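Local coordinates for protein 5-Carboxyvanillate Decarboxylase (Novosphingobium aromaticivorans, PDB 4QRN) that probably removes a carboxyl group from 5-carboxyvanillate as a metal-dependent decarboxylase of the amidohydrolase superfamily, at residues Q25-Q33 against D98-K106; Q323-Y333 against K361-F371. One frame throughout, in Å; residues are numbered along the deposited sequence.

How the interactions relate
The two contacts are in series along the chain, their centres about 19 Å apart. Interaction 1 holds the loop before strand 38-44 against the turn that leads into strand 106-111. Interaction 2 packs helix 356-370 on strand 331-332. They meet where I104 CD1 touches Y333 OH at 3.8 Å. Strand 38-44 runs between them, since its backbone bonds to K106 and to Y333. The strand also carries the manganese ligand E41. The side chain of Y333 is about 8 Å from that of the ligand D336, and the side chain of I104 is about 11 Å from that of D336. The side chain of F371 lies about 12 Å from the manganese ion. Neither contact supplies a ligand to the metal.

Interaction 1 (Q25-Q33 against D98-K106); sequences QDLKTGGEQ and DMDATGIDK
L27 lays its side chain against the backbone of T102. Its CB is 3.6 Å from T102 C, and CD1 rests near T102 CA. L27 also touches A343 and V346 of helix 343-350. Next along the chain, K28 passes close to G103 by its backbone. There is little room here, as a CB on G103 would press on the carbonyl carbon of L27.

T29 turns its two branches to different uses. With OG1 between the backbone N and the carbonyl carbon (chi1 58°), CG2 is directed at the second segment. It sits 3.7 Å from D100 OD1 and 3.8 Å from I104 O. OG1 is bridged through a water to D100 OD1, the oxygen that also forms a salt bridge with R146. A second water accepts from T29 N and donates to D100 O.

G103 is the C-prime residue of a Schellman motif that ends helix 93-101. I104 N and T102 N both bond to M99 O, from opposite faces of its plane, and G103 N bonds to D100 O. The chain then turns into strand 106-111. This is a helix-to-strand link of the alpha/beta barrel known from amidohydrolases, and the loop before strand 38-44 covers it.

D105 brings its carboxylate to that loop. OD1 accepts from G30 N at 2.8 Å, using its syn lone pair, and the bond is nearly straight at 165°. The same oxygen lies 3.4 Å from T29 CB. OD2 accepts from R37 N and from a water 2.7 Å away. Held separately at its two oxygens, the carboxylate should be fixed in its rotation. The water on OD2 also donates to K28 O and accepts from G31 N and Q33 NE2.

Interaction 2 (Q323-Y333 against K361-F371); sequences QQVMGEDRVMY and KFFQTNAEKWF
Y333 meets F362 and F363 with different parts of its side chain. Its CB stands over the face of the F362 ring, 4.0 Å from the centroid, in a CH-pi contact. Its CG is anti to the backbone N (chi1 174°), and the ring extends to F363. There F363 CE1 lies 3.7 Å above the Y333 plane, over its centre. The two planes are inclined at 43°. On F363 the stacked partner is the ring of Y35.

Beside this cluster, M332 lays its chain on the helix. CG touches N366 CB at 3.6 Å. SD sits by A367, at the edge of the W370 ring, and near F371 CE2, making Met-aromatic contacts with both rings. Helix 356-370 thus packs on strand 331-332, as the last helix on its strand in an alpha/beta barrel.

Further out, side chains of the helix hold the backbone of the turn before the strand and of its first residue. N366 ND2 donates to E328 O and to V331 O, both close to the amide plane. It meets E328 O on a lone pair but V331 O from above the carbonyl plane. W370 NE1 gives D329 O a straight bond of 2.8 Å (171°) within the ring plane.

At the edge, the extended K361 puts NZ between two carboxylates. It is 2.8 Å from E328 OE2, on the anti side, and 2.8 Å from D329 OD1, on the syn lone pair. With an alanine in place of K361, E328 and D329 would probably remain as neighbouring negative charges without their shared cation. E328 OE1 bonds to T358. D329 OD2 is linked through a water to K369 NZ. The chemistry implies that apolar contacts fill the interior while directional bonds and paired charges set the turn at 327-330 and the start of the strand against the helix.

Interaction 1 (Q25-Q33 against D98-K106)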
loop_
_atom_site.group_PDB
_atom_site.type_symbol
_atom_site.label_atom_id
_atom_site.label_comp_id
_atom_site.label_asym_id
_atom_site.label_seq_id
_atom_site.Cartn_x
_atom_site.Cartn_y
_atom_site.Cartn_z
ATOM N N GLN A 25 19.857 29.534 0.569
ATOM C CA GLN A 25 18.430 29.375 0.374
ATOM C C GLN A 25 18.090 29.529 -1.101
ATOM O O GLN A 25 16.982 29.193 -1.507
ATOM C CB GLN A 25 17.654 30.408 1.202
ATOM C CG GLN A 25 17.799 30.188 2.704
ATOM C CD GLN A 25 17.322 28.818 3.125
ATOM O OE1 GLN A 25 16.135 28.510 3.049
ATOM N NE2 GLN A 25 18.249 27.981 3.569
ATOM N N ASP A 26 19.018 30.055 -1.898
ATOM C CA ASP A 26 18.743 30.251 -3.320
ATOM C C ASP A 26 18.383 28.931 -4.003
ATOM O O ASP A 26 19.042 27.904 -3.817
ATOM C CB ASP A 26 19.958 30.830 -4.038
ATOM C CG ASP A 26 20.354 32.216 -3.548
ATOM O OD1 ASP A 26 19.568 32.875 -2.824
ATOM O OD2 ASP A 26 21.478 32.646 -3.908
ATOM N N LEU A 27 17.343 28.961 -4.806
ATOM C CA LEU A 27 17.021 27.838 -5.674
ATOM C C LEU A 27 16.891 28.465 -7.041
ATOM O O LEU A 27 15.930 29.201 -7.297
ATOM C CB LEU A 27 15.704 27.217 -5.243
ATOM C CG LEU A 27 15.772 26.345 -3.994
ATOM C CD1 LEU A 27 14.375 25.996 -3.551
ATOM C CD2 LEU A 27 16.554 25.067 -4.281
ATOM N N LYS A 28 17.870 28.195 -7.903
ATOM C CA LYS A 28 17.990 28.953 -9.139
ATOM C C LYS A 28 17.633 28.093 -10.324
ATOM O O LYS A 28 18.050 26.934 -10.409
ATOM C CB LYS A 28 19.429 29.442 -9.318
ATOM C CG LYS A 28 19.989 30.225 -8.145
ATOM C CD LYS A 28 21.425 30.633 -8.427
ATOM C CE LYS A 28 22.044 31.351 -7.254
ATOM N NZ LYS A 28 23.453 31.732 -7.549
ATOM N N THR A 29 16.897 28.659 -11.260
ATOM C CA THR A 29 16.811 28.080 -12.595
ATOM C C THR A 29 18.138 28.206 -13.328
ATOM O O THR A 29 19.003 28.987 -12.935
ATOM C CB THR A 29 15.686 28.735 -13.398
ATOM O OG1 THR A 29 15.946 30.138 -13.470
ATOM C CG2 THR A 29 14.319 28.493 -12.705
ATOM N N GLY A 30 18.297 27.411 -14.380
ATOM C CA GLY A 30 19.425 27.557 -15.282
ATOM C C GLY A 30 20.451 26.449 -15.229
ATOM O O GLY A 30 21.371 26.451 -16.046
ATOM N N GLY A 31 20.351 25.516 -14.288
ATOM C CA GLY A 31 21.194 24.337 -14.326
ATOM C C GLY A 31 22.579 24.469 -13.724
ATOM O O GLY A 31 23.400 23.567 -13.906
ATOM N N GLU A 32 22.851 25.531 -12.970
ATOM C CA GLU A 32 24.203 25.710 -12.429
ATOM C C GLU A 32 24.620 24.681 -11.375
ATOM O O GLU A 32 25.805 24.522 -11.118
ATOM C CB GLU A 32 24.383 27.135 -11.917
ATOM C CG GLU A 32 24.286 28.134 -13.060
ATOM C CD GLU A 32 24.241 29.573 -12.606
ATOM O OE1 GLU A 32 25.175 30.322 -12.958
ATOM O OE2 GLU A 32 23.268 29.959 -11.918
ATOM N N GLN A 33 23.678 23.966 -10.784
ATOM C CA GLN A 33 24.054 22.887 -9.866
ATOM C C GLN A 33 24.617 21.684 -10.633
ATOM O O GLN A 33 25.150 20.770 -10.016
ATOM C CB GLN A 33 22.946 22.504 -8.894
ATOM C CG GLN A 33 21.665 22.226 -9.519
ATOM C CD GLN A 33 21.006 23.445 -10.086
ATOM O OE1 GLN A 33 21.286 24.578 -9.732
ATOM N NE2 GLN A 33 20.209 23.228 -11.026
ATOM N N ASP A 98 6.370 30.867 -9.430
ATOM C CA ASP A 98 6.482 29.838 -8.410
ATOM C C ASP A 98 7.573 28.822 -8.774
ATOM O O ASP A 98 8.293 28.332 -7.891
ATOM C CB ASP A 98 5.136 29.112 -8.209
ATOM C CG ASP A 98 4.145 29.904 -7.345
ATOM O OD1 ASP A 98 4.494 30.980 -6.810
ATOM O OD2 ASP A 98 2.999 29.423 -7.187
ATOM N N MET A 99 7.668 28.470 -10.048
ATOM C CA MET A 99 8.740 27.609 -10.510
ATOM C C MET A 99 10.091 28.288 -10.327
ATOM O O MET A 99 11.044 27.684 -9.813
ATOM C CB MET A 99 8.530 27.237 -11.971
ATOM C CG MET A 99 7.340 26.288 -12.172
ATOM S SD MET A 99 6.794 26.113 -13.873
ATOM C CE MET A 99 8.245 25.387 -14.638
ATOM N N ASP A 100 10.192 29.553 -10.744
ATOM C CA ASP A 100 11.442 30.278 -10.628
ATOM C C ASP A 100 11.896 30.303 -9.159
ATOM O O ASP A 100 13.088 30.177 -8.858
ATOM C CB ASP A 100 11.279 31.700 -11.151
ATOM C CG ASP A 100 11.158 31.780 -12.675
ATOM O OD1 ASP A 100 11.501 30.807 -13.383
ATOM O OD2 ASP A 100 10.765 32.868 -13.167
ATOM N N ALA A 101 10.961 30.494 -8.235
ATOM C CA ALA A 101 11.290 30.607 -6.814
ATOM C C ALA A 101 11.786 29.305 -6.204
ATOM O O ALA A 101 12.343 29.316 -5.104
ATOM C CB ALA A 101 10.086 31.124 -6.039
ATOM N N THR A 102 11.545 28.183 -6.880
ATOM C CA THR A 102 12.024 26.897 -6.385
ATOM C C THR A 102 13.010 26.227 -7.347
ATOM O O THR A 102 13.313 25.045 -7.226
ATOM C CB THR A 102 10.850 25.961 -6.052
ATOM O OG1 THR A 102 9.931 25.882 -7.162
ATOM C CG2 THR A 102 10.154 26.420 -4.790
ATOM N N GLY A 103 13.532 27.004 -8.293
ATOM C CA GLY A 103 14.543 26.480 -9.185
ATOM C C GLY A 103 14.067 25.408 -10.154
ATOM O O GLY A 103 14.887 24.623 -10.634
ATOM N N ILE A 104 12.762 25.367 -10.428
ATOM C CA ILE A 104 12.217 24.371 -11.327
ATOM C C ILE A 104 12.295 24.880 -12.763
ATOM O O ILE A 104 11.662 25.871 -13.134
ATOM C CB ILE A 104 10.775 23.976 -10.944
ATOM C CG1 ILE A 104 10.721 23.443 -9.503
ATOM C CG2 ILE A 104 10.226 22.975 -11.958
ATOM C CD1 ILE A 104 11.701 22.318 -9.185
ATOM N N ASP A 105 13.118 24.215 -13.569
ATOM C CA ASP A 105 13.341 24.628 -14.958
ATOM C C ASP A 105 12.185 24.272 -15.874
ATOM O O ASP A 105 11.817 25.075 -16.732
ATOM C CB ASP A 105 14.651 24.016 -15.452
ATOM C CG ASP A 105 15.827 24.568 -14.700
ATOM O OD1 ASP A 105 16.139 25.764 -14.927
ATOM O OD2 ASP A 105 16.419 23.843 -13.862
ATOM N N LYS A 106 11.638 23.067 -15.734
ATOM C CA LYS A 106 10.542 22.630 -16.587
ATOM C C LYS A 106 9.558 21.857 -15.752
ATOM O O LYS A 106 9.945 21.174 -14.791
ATOM C CB LYS A 106 11.047 21.739 -17.723
ATOM C CG LYS A 106 12.098 22.409 -18.605
ATOM C CD LYS A 106 12.410 21.582 -19.839
ATOM C CE LYS A 106 13.472 22.273 -20.691
ATOM N NZ LYS A 106 13.702 21.566 -21.975
HETATM O O HOH W 1 18.408 24.867 -12.313
HETATM O O HOH W 2 15.437 31.096 -10.148
HETATM O O HOH W 3 13.861 31.125 -14.886
#

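Interaction 2 (Q323-Y333 against K361-F371)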
loop_
_atom_site.group_PDB
_atom_site.type_symbol
_atom_site.label_atom_id
_atom_site.label_comp_id
_atom_site.label_asym_id
_atom_site.label_seq_id
_atom_site.Cartn_x
_atom_site.Cartn_y
_atom_site.Cartn_z
ATOM N N GLN A 323 15.511 3.335 -6.529
ATOM C CA GLN A 323 16.565 3.330 -7.541
ATOM C C GLN A 323 17.253 1.969 -7.595
ATOM O O GLN A 323 17.610 1.481 -8.666
ATOM C CB GLN A 323 17.623 4.407 -7.256
ATOM C CG GLN A 323 17.126 5.812 -7.554
ATOM C CD GLN A 323 18.114 6.870 -7.065
ATOM O OE1 GLN A 323 18.734 6.704 -6.016
ATOM N NE2 GLN A 323 18.268 7.959 -7.830
ATOM N N GLN A 324 17.467 1.348 -6.440
ATOM C CA GLN A 324 18.077 0.031 -6.421
ATOM C C GLN A 324 17.159 -1.020 -7.061
ATOM O O GLN A 324 17.633 -1.871 -7.825
ATOM C CB GLN A 324 18.445 -0.344 -4.992
ATOM C CG GLN A 324 19.237 -1.656 -4.894
ATOM C CD GLN A 324 19.323 -2.215 -3.484
ATOM O OE1 GLN A 324 19.450 -1.472 -2.511
ATOM N NE2 GLN A 324 19.257 -3.540 -3.371
ATOM N N VAL A 325 15.864 -0.985 -6.757
ATOM C CA VAL A 325 14.939 -2.001 -7.272
ATOM C C VAL A 325 14.689 -1.839 -8.772
ATOM O O VAL A 325 14.684 -2.808 -9.526
ATOM C CB VAL A 325 13.580 -1.902 -6.522
ATOM C CG1 VAL A 325 12.515 -2.775 -7.196
ATOM C CG2 VAL A 325 13.759 -2.308 -5.066
ATOM N N MET A 326 14.462 -0.599 -9.194
ATOM C CA MET A 326 14.034 -0.312 -10.570
ATOM C C MET A 326 15.221 -0.085 -11.498
ATOM O O MET A 326 15.076 -0.228 -12.713
ATOM C CB MET A 326 13.228 0.998 -10.639
ATOM C CG MET A 326 12.097 1.235 -9.697
ATOM S SD MET A 326 10.551 0.625 -10.238
ATOM C CE MET A 326 10.378 1.189 -11.928
ATOM N N GLY A 327 16.346 0.364 -10.936
ATOM C CA GLY A 327 17.438 0.942 -11.705
ATOM C C GLY A 327 17.403 2.463 -11.625
ATOM O O GLY A 327 16.339 3.093 -11.736
ATOM N N GLU A 328 18.580 3.070 -11.483
ATOM C CA GLU A 328 18.632 4.523 -11.349
ATOM C C GLU A 328 18.190 5.272 -12.603
ATOM O O GLU A 328 17.881 6.456 -12.506
ATOM C CB GLU A 328 20.009 4.985 -10.923
ATOM C CG GLU A 328 21.046 4.790 -11.978
ATOM C CD GLU A 328 22.379 5.407 -11.612
ATOM O OE1 GLU A 328 22.601 5.703 -10.419
ATOM O OE2 GLU A 328 23.217 5.610 -12.514
ATOM N N ASP A 329 18.120 4.608 -13.750
ATOM C CA ASP A 329 17.622 5.247 -14.959
ATOM C C ASP A 329 16.106 5.351 -14.991
ATOM O O ASP A 329 15.580 5.954 -15.924
ATOM C CB ASP A 329 18.035 4.467 -16.224
ATOM C CG ASP A 329 19.501 4.490 -16.517
ATOM O OD1 ASP A 329 20.261 5.194 -15.836
ATOM O OD2 ASP A 329 19.880 3.796 -17.490
ATOM N N ARG A 330 15.409 4.746 -14.021
ATOM C CA ARG A 330 13.961 4.573 -14.122
ATOM C C ARG A 330 13.210 5.322 -13.029
ATOM O O ARG A 330 12.010 5.105 -12.857
ATOM C CB ARG A 330 13.597 3.088 -14.132
ATOM C CG ARG A 330 14.257 2.344 -15.280
ATOM C CD ARG A 330 13.696 0.933 -15.444
ATOM N NE ARG A 330 12.346 0.916 -16.006
ATOM C CZ ARG A 330 12.061 1.023 -17.299
ATOM N NH1 ARG A 330 13.036 1.161 -18.192
ATOM N NH2 ARG A 330 10.810 0.990 -17.705
ATOM N N VAL A 331 13.899 6.224 -12.323
ATOM C CA VAL A 331 13.333 6.989 -11.213
ATOM C C VAL A 331 13.598 8.471 -11.478
ATOM O O VAL A 331 14.751 8.873 -11.683
ATOM C CB VAL A 331 13.949 6.552 -9.865
ATOM C CG1 VAL A 331 13.377 7.365 -8.716
ATOM C CG2 VAL A 331 13.759 5.055 -9.661
ATOM N N MET A 332 12.533 9.276 -11.446
ATOM C CA MET A 332 12.565 10.689 -11.823
ATOM C C MET A 332 12.039 11.568 -10.707
ATOM O O MET A 332 11.135 11.187 -9.956
ATOM C CB MET A 332 11.654 10.888 -13.063
ATOM C CG MET A 332 12.221 10.248 -14.311
ATOM S SD MET A 332 11.067 10.262 -15.698
ATOM C CE MET A 332 9.965 8.918 -15.232
ATOM N N TYR A 333 12.555 12.784 -10.667
ATOM C CA TYR A 333 12.058 13.811 -9.783
ATOM C C TYR A 333 10.685 14.322 -10.226
ATOM O O TYR A 333 10.438 14.540 -11.415
ATOM C CB TYR A 333 13.048 14.985 -9.769
ATOM C CG TYR A 333 12.532 16.180 -8.986
ATOM C CD1 TYR A 333 12.432 16.133 -7.595
ATOM C CD2 TYR A 333 12.100 17.328 -9.628
ATOM C CE1 TYR A 333 11.910 17.204 -6.882
ATOM C CE2 TYR A 333 11.576 18.389 -8.929
ATOM C CZ TYR A 333 11.465 18.327 -7.554
ATOM O OH TYR A 333 10.928 19.414 -6.899
ATOM N N LYS A 361 20.666 12.271 -13.526
ATOM C CA LYS A 361 19.642 11.385 -14.091
ATOM C C LYS A 361 18.287 11.631 -13.411
ATOM O O LYS A 361 17.265 11.767 -14.077
ATOM C CB LYS A 361 20.036 9.921 -13.913
ATOM C CG LYS A 361 21.220 9.504 -14.772
ATOM C CD LYS A 361 21.527 8.021 -14.526
ATOM C CE LYS A 361 22.673 7.524 -15.382
ATOM N NZ LYS A 361 22.816 6.034 -15.243
ATOM N N PHE A 362 18.304 11.646 -12.072
ATOM C CA PHE A 362 17.097 11.816 -11.269
ATOM C C PHE A 362 16.370 13.121 -11.600
ATOM O O PHE A 362 15.157 13.123 -11.813
ATOM C CB PHE A 362 17.505 11.742 -9.790
ATOM C CG PHE A 362 16.385 12.046 -8.828
ATOM C CD1 PHE A 362 15.322 11.158 -8.658
ATOM C CD2 PHE A 362 16.389 13.207 -8.069
ATOM C CE1 PHE A 362 14.290 11.440 -7.762
ATOM C CE2 PHE A 362 15.356 13.486 -7.169
ATOM C CZ PHE A 362 14.325 12.593 -7.019
ATOM N N PHE A 363 17.092 14.235 -11.650
ATOM C CA PHE A 363 16.455 15.530 -11.863
ATOM C C PHE A 363 16.136 15.855 -13.310
ATOM O O PHE A 363 15.205 16.609 -13.577
ATOM C CB PHE A 363 17.325 16.664 -11.313
ATOM C CG PHE A 363 17.073 16.997 -9.858
ATOM C CD1 PHE A 363 15.909 17.648 -9.481
ATOM C CD2 PHE A 363 18.035 16.732 -8.884
ATOM C CE1 PHE A 363 15.710 18.065 -8.159
ATOM C CE2 PHE A 363 17.825 17.104 -7.551
ATOM C CZ PHE A 363 16.670 17.785 -7.209
ATOM N N GLN A 364 16.965 15.367 -14.240
ATOM C CA GLN A 364 16.935 15.860 -15.623
ATOM C C GLN A 364 16.903 14.768 -16.671
ATOM O O GLN A 364 15.983 14.718 -17.478
ATOM C CB GLN A 364 18.151 16.753 -15.886
ATOM C CG GLN A 364 18.172 17.270 -17.327
ATOM C CD GLN A 364 19.476 17.957 -17.674
ATOM O OE1 GLN A 364 20.178 18.506 -16.819
ATOM N NE2 GLN A 364 19.849 17.868 -18.931
ATOM N N THR A 365 17.949 13.940 -16.757
ATOM C CA THR A 365 18.115 13.195 -18.000
ATOM C C THR A 365 17.219 11.975 -18.114
ATOM O O THR A 365 16.921 11.563 -19.239
ATOM C CB THR A 365 19.585 12.849 -18.286
ATOM O OG1 THR A 365 20.093 12.028 -17.245
ATOM C CG2 THR A 365 20.427 14.122 -18.389
ATOM N N ASN A 366 16.757 11.405 -17.003
ATOM C CA ASN A 366 15.758 10.356 -17.134
ATOM C C ASN A 366 14.479 10.903 -17.767
ATOM O O ASN A 366 13.970 10.323 -18.719
ATOM C CB ASN A 366 15.460 9.720 -15.785
ATOM C CG ASN A 366 16.623 8.873 -15.243
ATOM O OD1 ASN A 366 17.558 8.504 -15.965
ATOM N ND2 ASN A 366 16.544 8.550 -13.959
ATOM N N ALA A 367 13.998 12.041 -17.273
ATOM C CA ALA A 367 12.805 12.642 -17.855
ATOM C C ALA A 367 13.039 12.978 -19.327
ATOM O O ALA A 367 12.158 12.776 -20.159
ATOM C CB ALA A 367 12.429 13.895 -17.077
ATOM N N GLU A 368 14.217 13.500 -19.664
ATOM C CA GLU A 368 14.465 13.839 -21.070
ATOM C C GLU A 368 14.361 12.589 -21.942
ATOM O O GLU A 368 13.841 12.665 -23.058
ATOM C CB GLU A 368 15.831 14.494 -21.227
ATOM C CG GLU A 368 15.845 15.904 -20.681
ATOM C CD GLU A 368 17.190 16.585 -20.698
ATOM O OE1 GLU A 368 18.247 15.923 -20.651
ATOM O OE2 GLU A 368 17.176 17.833 -20.686
ATOM N N LYS A 369 14.843 11.445 -21.448
ATOM C CA LYS A 369 14.737 10.210 -22.205
ATOM C C LYS A 369 13.288 9.720 -22.283
ATOM O O LYS A 369 12.766 9.494 -23.389
ATOM C CB LYS A 369 15.611 9.123 -21.576
ATOM C CG LYS A 369 15.424 7.767 -22.263
ATOM C CD LYS A 369 16.377 6.713 -21.776
ATOM C CE LYS A 369 16.082 5.395 -22.472
ATOM N NZ LYS A 369 17.057 4.329 -22.099
ATOM N N TRP A 370 12.642 9.521 -21.134
ATOM C CA TRP A 370 11.370 8.811 -21.146
ATOM C C TRP A 370 10.209 9.636 -21.693
ATOM O O TRP A 370 9.246 9.071 -22.212
ATOM C CB TRP A 370 11.033 8.283 -19.747
ATOM C CG TRP A 370 12.075 7.355 -19.249
ATOM C CD1 TRP A 370 12.876 7.544 -18.146
ATOM C CD2 TRP A 370 12.505 6.111 -19.831
ATOM N NE1 TRP A 370 13.746 6.500 -18.002
ATOM C CE2 TRP A 370 13.546 5.613 -19.016
ATOM C CE3 TRP A 370 12.085 5.339 -20.928
ATOM C CZ2 TRP A 370 14.184 4.407 -19.271
ATOM C CZ3 TRP A 370 12.729 4.134 -21.178
ATOM C CH2 TRP A 370 13.768 3.686 -20.349
ATOM N N PHE A 371 10.295 10.967 -21.574
ATOM C CA PHE A 371 9.293 11.849 -22.174
ATOM C C PHE A 371 9.700 12.333 -23.573
ATOM O O PHE A 371 8.947 13.043 -24.219
ATOM C CB PHE A 371 9.004 13.050 -21.281
ATOM C CG PHE A 371 8.267 12.721 -20.003
ATOM C CD1 PHE A 371 6.885 12.695 -19.965
ATOM C CD2 PHE A 371 8.980 12.497 -18.836
ATOM C CE1 PHE A 371 6.219 12.459 -18.772
ATOM C CE2 PHE A 371 8.325 12.241 -17.634
ATOM C CZ PHE A 371 6.939 12.247 -17.603
HETATM O O HOH W 4 17.781 3.390 -19.400
#